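Local coordinates for protein putative isochorismatase (Burkholderia xenovorans, PDB 3OQP) that is a putative isochorismatase-family enzyme and probably acts as a hydrolase with a cysteine-based catalytic triad, at residues 11-23 with 64-78. Sequence-based numbering, arbitrary orientation.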
ATOM      1  N   VAL A  11      10.432  -6.982 -12.573  1.00  8.86           N
ATOM      2  CA  VAL A  11      10.628  -5.705 -13.212  1.00  9.59           C
ATOM      3  C   VAL A  11       9.279  -5.221 -13.641  1.00  8.45           C
ATOM      4  O   VAL A  11       8.711  -5.728 -14.652  1.00  9.22           O
ATOM      5  CB  VAL A  11      11.577  -5.878 -14.426  1.00  9.91           C
ATOM      6  CG1 VAL A  11      11.863  -4.543 -15.048  1.00 10.11           C
ATOM      7  CG2 VAL A  11      12.907  -6.506 -13.923  1.00 10.31           C
ATOM      8  N   ILE A  12       8.630  -4.333 -12.896  1.00  8.84           N
ATOM      9  CA  ILE A  12       7.211  -4.019 -13.027  1.00  9.78           C
ATOM     10  C   ILE A  12       6.999  -2.817 -13.917  1.00  8.59           C
ATOM     11  O   ILE A  12       7.447  -1.686 -13.634  1.00  9.54           O
ATOM     12  CB  ILE A  12       6.568  -3.760 -11.639  1.00  9.32           C
ATOM     13  CG1 ILE A  12       6.705  -5.026 -10.768  1.00  9.65           C
ATOM     14  CG2 ILE A  12       5.105  -3.411 -11.827  1.00 11.51           C
ATOM     15  CD1 ILE A  12       6.121  -4.916  -9.373  1.00 10.63           C
ATOM     16  N   ASP A  13       6.301  -3.056 -15.018  1.00 10.05           N
ATOM     17  CA  ASP A  13       5.744  -2.004 -15.877  1.00  9.21           C
ATOM     18  C   ASP A  13       6.768  -0.962 -16.317  1.00  8.93           C
ATOM     19  O   ASP A  13       6.477   0.246 -16.332  1.00 10.45           O
ATOM     20  CB  ASP A  13       4.542  -1.334 -15.241  1.00  9.79           C
ATOM     21  CG  ASP A  13       3.404  -2.302 -14.920  1.00 12.64           C
ATOM     22  OD1 ASP A  13       3.472  -3.503 -15.251  1.00 12.90           O
ATOM     23  OD2 ASP A  13       2.395  -1.834 -14.296  1.00 12.52           O
ATOM     24  N   VAL A  14       7.927  -1.420 -16.788  1.00  9.62           N
ATOM     25  CA  VAL A  14       8.939  -0.546 -17.307  1.00  9.62           C
ATOM     26  C   VAL A  14       8.671  -0.282 -18.768  1.00  9.73           C
ATOM     27  O   VAL A  14       9.281  -0.872 -19.666  1.00 12.60           O
ATOM     28  CB  VAL A  14      10.379  -1.043 -16.908  1.00 10.17           C
ATOM     29  CG1 VAL A  14      11.466  -0.090 -17.521  1.00 11.69           C
ATOM     30  CG2 VAL A  14      10.580  -1.190 -15.376  1.00 10.21           C
ATOM     31  N   GLN A  15       7.715   0.627 -18.937  1.00  9.94           N
ATOM     32  CA  GLN A  15       7.083   0.945 -20.200  1.00 10.18           C
ATOM     33  C   GLN A  15       7.240   2.387 -20.578  1.00 10.40           C
ATOM     34  O   GLN A  15       7.508   3.271 -19.729  1.00 11.80           O
ATOM     35  CB  GLN A  15       5.606   0.583 -20.044  1.00 10.03           C
ATOM     36  CG  GLN A  15       5.342  -0.935 -20.014  1.00 12.05           C
ATOM     37  CD  GLN A  15       3.962  -1.323 -19.526  1.00 11.63           C
ATOM     38  OE1 GLN A  15       3.750  -1.639 -18.354  1.00 12.44           O
ATOM     39  NE2 GLN A  15       2.998  -1.306 -20.435  1.00 11.53           N
ATOM     40  N   ASN A  16       7.165   2.671 -21.888  1.00 10.59           N
ATOM     41  CA  ASN A  16       7.465   3.989 -22.393  1.00 11.26           C
ATOM     42  C   ASN A  16       6.590   5.085 -21.851  1.00 10.57           C
ATOM     43  O   ASN A  16       7.077   6.231 -21.740  1.00 11.66           O
ATOM     44  CB  ASN A  16       7.355   4.006 -23.923  1.00 12.19           C
ATOM     45  CG  ASN A  16       8.435   3.203 -24.595  1.00 12.59           C
ATOM     46  OD1 ASN A  16       9.562   3.154 -24.092  1.00 14.20           O
ATOM     47  ND2 ASN A  16       8.109   2.580 -25.744  1.00 14.50           N
ATOM     48  N   GLU A  17       5.377   4.791 -21.399  1.00 11.18           N
ATOM     49  CA  GLU A  17       4.455   5.758 -20.866  1.00 11.74           C
ATOM     50  C   GLU A  17       5.091   6.548 -19.738  1.00 11.25           C
ATOM     51  O   GLU A  17       4.801   7.736 -19.548  1.00 12.08           O
ATOM     52  CB  GLU A  17       3.179   5.085 -20.309  1.00 12.96           C
ATOM     53  CG  GLU A  17       2.018   5.977 -20.202  1.00 12.72           C
ATOM     54  CD  GLU A  17       1.464   6.290 -21.605  1.00 15.54           C
ATOM     55  OE1 GLU A  17       0.719   5.424 -22.182  1.00 16.79           O
ATOM     56  OE2 GLU A  17       1.777   7.401 -22.121  1.00 15.01           O
ATOM     57  N   TYR A  18       5.914   5.853 -18.926  1.00 11.51           N
ATOM     58  CA  TYR A  18       6.588   6.417 -17.792  1.00 11.07           C
ATOM     59  C   TYR A  18       7.818   7.283 -18.124  1.00 12.30           C
ATOM     60  O   TYR A  18       8.348   8.013 -17.253  1.00 12.31           O
ATOM     61  CB  TYR A  18       7.037   5.321 -16.815  1.00 10.35           C
ATOM     62  CG  TYR A  18       5.888   4.688 -16.063  1.00  9.92           C
ATOM     63  CD1 TYR A  18       5.068   5.449 -15.266  1.00 10.93           C
ATOM     64  CD2 TYR A  18       5.604   3.308 -16.176  1.00 10.25           C
ATOM     65  CE1 TYR A  18       4.007   4.882 -14.546  1.00 11.46           C
ATOM     66  CE2 TYR A  18       4.598   2.731 -15.377  1.00 10.08           C
ATOM     67  CZ  TYR A  18       3.762   3.529 -14.634  1.00 10.67           C
ATOM     68  OH  TYR A  18       2.765   2.981 -13.869  1.00 12.69           O
ATOM     69  N   VAL A  19       8.301   7.212 -19.339  1.00 12.14           N
ATOM     70  CA  VAL A  19       9.538   7.819 -19.751  1.00 12.48           C
ATOM     71  C   VAL A  19       9.298   8.890 -20.787  1.00 13.52           C
ATOM     72  O   VAL A  19       9.464  10.080 -20.532  1.00 15.62           O
ATOM     73  CB  VAL A  19      10.523   6.746 -20.226  1.00 12.92           C
ATOM     74  CG1 VAL A  19      11.889   7.371 -20.504  1.00 15.07           C
ATOM     75  CG2 VAL A  19      10.684   5.605 -19.201  1.00 12.88           C
ATOM     76  N   THR A  20       8.852   8.476 -21.959  1.00 14.27           N
ATOM     77  CA  THR A  20       8.569   9.382 -23.079  1.00 15.18           C
ATOM     78  C   THR A  20       7.108   9.726 -23.210  1.00 15.15           C
ATOM     79  O   THR A  20       6.757  10.618 -23.993  1.00 17.13           O
ATOM     80  CB  THR A  20       9.066   8.758 -24.380  1.00 15.76           C
ATOM     81  OG1 THR A  20       8.435   7.492 -24.576  1.00 14.80           O
ATOM     82  CG2 THR A  20      10.636   8.620 -24.351  1.00 18.64           C
ATOM     83  N   GLY A  21       6.231   9.048 -22.450  1.00 14.19           N
ATOM     84  CA  GLY A  21       4.810   9.224 -22.568  1.00 14.63           C
ATOM     85  C   GLY A  21       4.175  10.166 -21.583  1.00 14.05           C
ATOM     86  O   GLY A  21       4.820  11.132 -21.110  1.00 15.26           O
ATOM     87  N   ASP A  22       2.890   9.949 -21.276  0.50 14.71           N
ATOM     88  CA  ASP A  22       2.128  10.928 -20.512  0.50 15.15           C
ATOM     89  C   ASP A  22       1.909  10.629 -19.049  0.50 14.62           C
ATOM     90  O   ASP A  22       1.069  11.262 -18.418  0.50 15.64           O
ATOM     91  CB  ASP A  22       0.829  11.321 -21.182  0.50 16.37           C
ATOM     92  CG  ASP A  22       0.862  12.750 -21.616  0.50 19.93           C
ATOM     93  OD1 ASP A  22       0.830  13.647 -20.732  0.50 23.89           O
ATOM     94  OD2 ASP A  22       0.988  12.963 -22.840  0.50 25.13           O
ATOM     95  N   LEU A  23       2.732   9.742 -18.492  1.00 13.52           N
ATOM     96  CA  LEU A  23       2.763   9.568 -17.032  1.00 12.71           C
ATOM     97  C   LEU A  23       4.206   9.617 -16.573  1.00 12.74           C
ATOM     98  O   LEU A  23       4.740   8.639 -16.101  1.00 12.29           O
ATOM     99  CB  LEU A  23       2.042   8.278 -16.655  1.00 12.35           C
ATOM    100  CG  LEU A  23       1.776   8.027 -15.160  1.00 12.48           C
ATOM    101  CD1 LEU A  23       0.958   9.152 -14.541  1.00 12.32           C
ATOM    102  CD2 LEU A  23       1.049   6.664 -15.002  1.00 13.22           C
ATOM    103  N   LEU A  64      -3.746   6.121 -21.250  1.00 16.37           N
ATOM    104  CA  LEU A  64      -2.465   5.607 -20.781  1.00 16.08           C
ATOM    105  C   LEU A  64      -2.400   4.095 -20.917  1.00 15.32           C
ATOM    106  O   LEU A  64      -3.390   3.398 -20.712  1.00 16.16           O
ATOM    107  CB  LEU A  64      -2.230   5.977 -19.303  1.00 15.85           C
ATOM    108  CG  LEU A  64      -2.169   7.465 -18.870  1.00 16.58           C
ATOM    109  CD1 LEU A  64      -2.173   7.537 -17.342  1.00 18.02           C
ATOM    110  CD2 LEU A  64      -0.959   8.218 -19.398  1.00 18.48           C
ATOM    111  N   PHE A  65      -1.233   3.584 -21.277  1.00 14.22           N
ATOM    112  CA  PHE A  65      -0.994   2.142 -21.388  1.00 14.10           C
ATOM    113  C   PHE A  65      -1.904   1.462 -22.387  1.00 15.86           C
ATOM    114  O   PHE A  65      -2.178   0.299 -22.289  1.00 13.29           O
ATOM    115  CB  PHE A  65      -1.051   1.454 -19.981  1.00 13.21           C
ATOM    116  CG  PHE A  65      -0.106   2.054 -19.012  1.00 12.37           C
ATOM    117  CD1 PHE A  65       1.191   1.680 -19.059  1.00 14.85           C
ATOM    118  CD2 PHE A  65      -0.536   2.996 -18.143  1.00 14.87           C
ATOM    119  CE1 PHE A  65       2.101   2.275 -18.162  1.00 15.12           C
ATOM    120  CE2 PHE A  65       0.348   3.614 -17.273  1.00 14.10           C
ATOM    121  CZ  PHE A  65       1.663   3.234 -17.289  1.00 15.59           C
ATOM    122  N   ALA A  66      -2.326   2.199 -23.400  1.00 15.71           N
ATOM    123  CA  ALA A  66      -3.292   1.625 -24.347  1.00 15.99           C
ATOM    124  C   ALA A  66      -2.653   0.568 -25.209  1.00 16.72           C
ATOM    125  O   ALA A  66      -1.617   0.785 -25.819  1.00 15.40           O
ATOM    126  CB  ALA A  66      -3.862   2.694 -25.234  1.00 16.65           C
ATOM    127  N   ARG A  67      -3.279  -0.596 -25.253  0.50 16.89           N
ATOM    128  CA  ARG A  67      -2.887  -1.636 -26.207  0.50 18.75           C
ATOM    129  C   ARG A  67      -2.589  -1.087 -27.606  0.50 18.67           C
ATOM    130  O   ARG A  67      -3.374  -0.304 -28.179  0.50 19.33           O
ATOM    131  CB  ARG A  67      -3.980  -2.690 -26.304  0.50 18.81           C
ATOM    132  CG  ARG A  67      -3.869  -3.745 -25.214  0.50 18.98           C
ATOM    133  CD  ARG A  67      -4.979  -4.793 -25.320  0.50 18.65           C
ATOM    134  NE  ARG A  67      -5.142  -5.487 -24.038  0.50 20.07           N
ATOM    135  CZ  ARG A  67      -4.327  -6.428 -23.564  0.50 21.16           C
ATOM    136  NH1 ARG A  67      -3.262  -6.809 -24.256  0.50 21.81           N
ATOM    137  NH2 ARG A  67      -4.588  -6.998 -22.383  0.50 21.15           N
ATOM    138  N   GLY A  68      -1.439  -1.458 -28.151  1.00 19.82           N
ATOM    139  CA  GLY A  68      -1.098  -1.033 -29.517  1.00 20.97           C
ATOM    140  C   GLY A  68      -0.383   0.303 -29.615  1.00 21.39           C
ATOM    141  O   GLY A  68       0.067   0.694 -30.682  1.00 23.52           O
ATOM    142  N   SER A  69      -0.261   1.011 -28.490  1.00 19.05           N
ATOM    143  CA  SER A  69       0.345   2.331 -28.450  1.00 17.62           C
ATOM    144  C   SER A  69       1.818   2.225 -28.070  1.00 16.39           C
ATOM    145  O   SER A  69       2.229   1.279 -27.378  1.00 17.13           O
ATOM    146  CB  SER A  69      -0.358   3.231 -27.429  1.00 17.50           C
ATOM    147  OG  SER A  69       0.011   2.884 -26.098  1.00 16.73           O
ATOM    148  N   ASN A  70       2.594   3.230 -28.462  1.00 16.14           N
ATOM    149  CA  ASN A  70       3.999   3.329 -28.041  1.00 16.11           C
ATOM    150  C   ASN A  70       4.118   3.328 -26.526  1.00 14.95           C
ATOM    151  O   ASN A  70       5.043   2.717 -25.981  1.00 14.78           O
ATOM    152  CB  ASN A  70       4.686   4.576 -28.600  1.00 16.27           C
ATOM    153  CG  ASN A  70       6.157   4.591 -28.283  1.00 19.46           C
ATOM    154  OD1 ASN A  70       6.583   5.330 -27.403  1.00 21.99           O
ATOM    155  ND2 ASN A  70       6.932   3.748 -28.953  1.00 19.87           N
ATOM    156  N   GLY A  71       3.217   4.037 -25.865  1.00 12.89           N
ATOM    157  CA  GLY A  71       3.354   4.153 -24.414  1.00 13.55           C
ATOM    158  C   GLY A  71       3.244   2.810 -23.691  1.00 12.10           C
ATOM    159  O   GLY A  71       3.839   2.669 -22.595  1.00 12.73           O
ATOM    160  N   ALA A  72       2.472   1.873 -24.262  1.00 12.25           N
ATOM    161  CA  ALA A  72       2.354   0.575 -23.606  1.00 11.92           C
ATOM    162  C   ALA A  72       3.528  -0.352 -23.845  1.00 11.22           C
ATOM    163  O   ALA A  72       3.658  -1.383 -23.171  1.00 12.82           O
ATOM    164  CB  ALA A  72       1.075  -0.123 -24.090  1.00 13.54           C
ATOM    165  N   GLU A  73       4.375  -0.046 -24.805  1.00 10.72           N
ATOM    166  CA  GLU A  73       5.483  -0.920 -25.074  0.60 11.13           C
ATOM    167  C   GLU A  73       6.516  -0.839 -23.942  1.00 10.62           C
ATOM    168  O   GLU A  73       6.718   0.191 -23.287  1.00 12.21           O
ATOM    169  CB  GLU A  73       6.117  -0.636 -26.432  0.60 11.76           C
ATOM    170  CG  GLU A  73       5.127  -0.922 -27.589  0.60 14.61           C
ATOM    171  CD  GLU A  73       4.751  -2.405 -27.635  0.60 17.71           C
ATOM    172  OE1 GLU A  73       5.642  -3.219 -27.888  0.60 20.08           O
ATOM    173  OE2 GLU A  73       3.588  -2.753 -27.381  0.60 24.62           O
ATOM    174  N   LEU A  74       7.164  -1.964 -23.738  1.00 11.82           N
ATOM    175  CA  LEU A  74       8.265  -2.054 -22.800  1.00 12.62           C
ATOM    176  C   LEU A  74       9.397  -1.171 -23.305  1.00 13.47           C
ATOM    177  O   LEU A  74       9.675  -1.087 -24.494  1.00 15.23           O
ATOM    178  CB  LEU A  74       8.742  -3.505 -22.719  1.00 13.54           C
ATOM    179  CG  LEU A  74       7.795  -4.498 -22.092  1.00 14.08           C
ATOM    180  CD1 LEU A  74       8.220  -5.913 -22.307  1.00 15.09           C
ATOM    181  CD2 LEU A  74       7.706  -4.232 -20.575  1.00 15.28           C
ATOM    182  N   HIS A  75      10.021  -0.478 -22.364  1.00 12.52           N
ATOM    183  CA  HIS A  75      11.147   0.404 -22.660  1.00 11.29           C
ATOM    184  C   HIS A  75      12.303  -0.428 -23.181  1.00 12.40           C
ATOM    185  O   HIS A  75      12.468  -1.562 -22.769  1.00 12.84           O
ATOM    186  CB  HIS A  75      11.557   1.154 -21.432  1.00 11.48           C
ATOM    187  CG  HIS A  75      12.577   2.203 -21.676  1.00 13.46           C
ATOM    188  ND1 HIS A  75      13.929   1.930 -21.684  1.00 13.00           N
ATOM    189  CD2 HIS A  75      12.445   3.522 -21.942  1.00 14.05           C
ATOM    190  CE1 HIS A  75      14.590   3.063 -21.885  1.00 15.54           C
ATOM    191  NE2 HIS A  75      13.714   4.033 -22.097  1.00 14.97           N
ATOM    192  N   PRO A  76      13.118   0.115 -24.105  1.00 13.35           N
ATOM    193  CA  PRO A  76      14.308  -0.608 -24.541  1.00 14.94           C
ATOM    194  C   PRO A  76      15.227  -1.243 -23.477  1.00 14.60           C
ATOM    195  O   PRO A  76      15.820  -2.269 -23.739  1.00 15.75           O
ATOM    196  CB  PRO A  76      15.078   0.470 -25.340  1.00 17.07           C
ATOM    197  CG  PRO A  76      13.998   1.294 -25.935  1.00 16.60           C
ATOM    198  CD  PRO A  76      12.956   1.388 -24.846  1.00 15.20           C
ATOM    199  N   VAL A  77      15.279  -0.712 -22.255  0.50 14.22           N
ATOM    200  CA  VAL A  77      16.044  -1.364 -21.178  0.50 12.90           C
ATOM    201  C   VAL A  77      15.579  -2.795 -20.908  0.50 12.82           C
ATOM    202  O   VAL A  77      16.374  -3.692 -20.630  0.50 11.32           O
ATOM    203  CB  VAL A  77      15.992  -0.562 -19.823  0.50 13.67           C
ATOM    204  CG1 VAL A  77      16.273  -1.465 -18.652  0.50 14.93           C
ATOM    205  CG2 VAL A  77      16.982   0.561 -19.825  0.50 14.83           C
ATOM    206  N   VAL A  78      14.264  -2.985 -20.955  0.50 11.52           N
ATOM    207  CA  VAL A  78      13.689  -4.313 -20.841  0.50 11.70           C
ATOM    208  C   VAL A  78      13.760  -5.047 -22.141  0.50 13.20           C
ATOM    209  O   VAL A  78      14.258  -6.160 -22.200  0.50 13.68           O
ATOM    210  CB  VAL A  78      12.196  -4.260 -20.414  0.50 11.05           C
ATOM    211  CG1 VAL A  78      11.576  -5.662 -20.515  0.50 11.55           C
ATOM    212  CG2 VAL A  78      12.112  -3.708 -19.018  0.50 10.76           C
TER
HETATM  213  O   HOH W   1       9.812   0.692 -27.254  1.00 29.70           O
HETATM  214  O   HOH W   2      -0.908   4.862 -24.239  1.00 18.89           O
HETATM  215  O   HOH W   3       5.627   6.901 -25.125  1.00 18.81           O
HETATM  216  O   HOH W   4       9.256   5.998 -26.750  1.00 20.96           O
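Gln-15 and Leu-74 form a single backbone bridge, their CA atoms 4.1 Å apart. His-75 N donates to Val-14 O, and Asn-16 N to Glu-73 O. Beyond the bridge, Glu-17 N donates to Gly-71 O. Side chains of 11-23 then bond the backbone of 64-78. Gln-15 NE2 reaches Ala-72 O at 2.8 Å, tilted from the carbonyl plane, and also bonds Asn-56 O. Asn-16 ND2 donates to Asn-70 O at 3.1 Å; Glu-73 N approaches that oxygen from the opposite face. Glu-17 bends at chi2 (72°), and its carboxylate ties two backbones together. Glu-17 OE1 accepts from Phe-65 N at 2.8 Å, while Glu-17 OE2 takes Asp-22 N on its anti lone pair. Water 2 donates to Glu-17 OE1 and Ser-69 OG and accepts from Ala-66 N. Glu-17 CB lies over one face of the Phe-65 ring, a CH-pi contact. At the ring's edge, Phe-65 CZ meets Tyr-18 CZ at 3.4 Å, with the planes 59° apart. Leu-23 CD2 also touches this edge. At the other end, one Val-78 conformer packs CG2 on Val-14 CB. His-75 ND1 caps helix 76-79 by accepting from Val-77 N. The contact joins the loops after strands 7-12 and 51-56, neighbours in the parallel sheet of the isochorismatase-like alpha/beta fold. Asp-13, just after strand 7-12, forms a salt bridge with Lys-89, consistent with the family's Asp-Lys-Cys triad, probably completed by Cys-122, here oxidised to 3-sulfinoalanine.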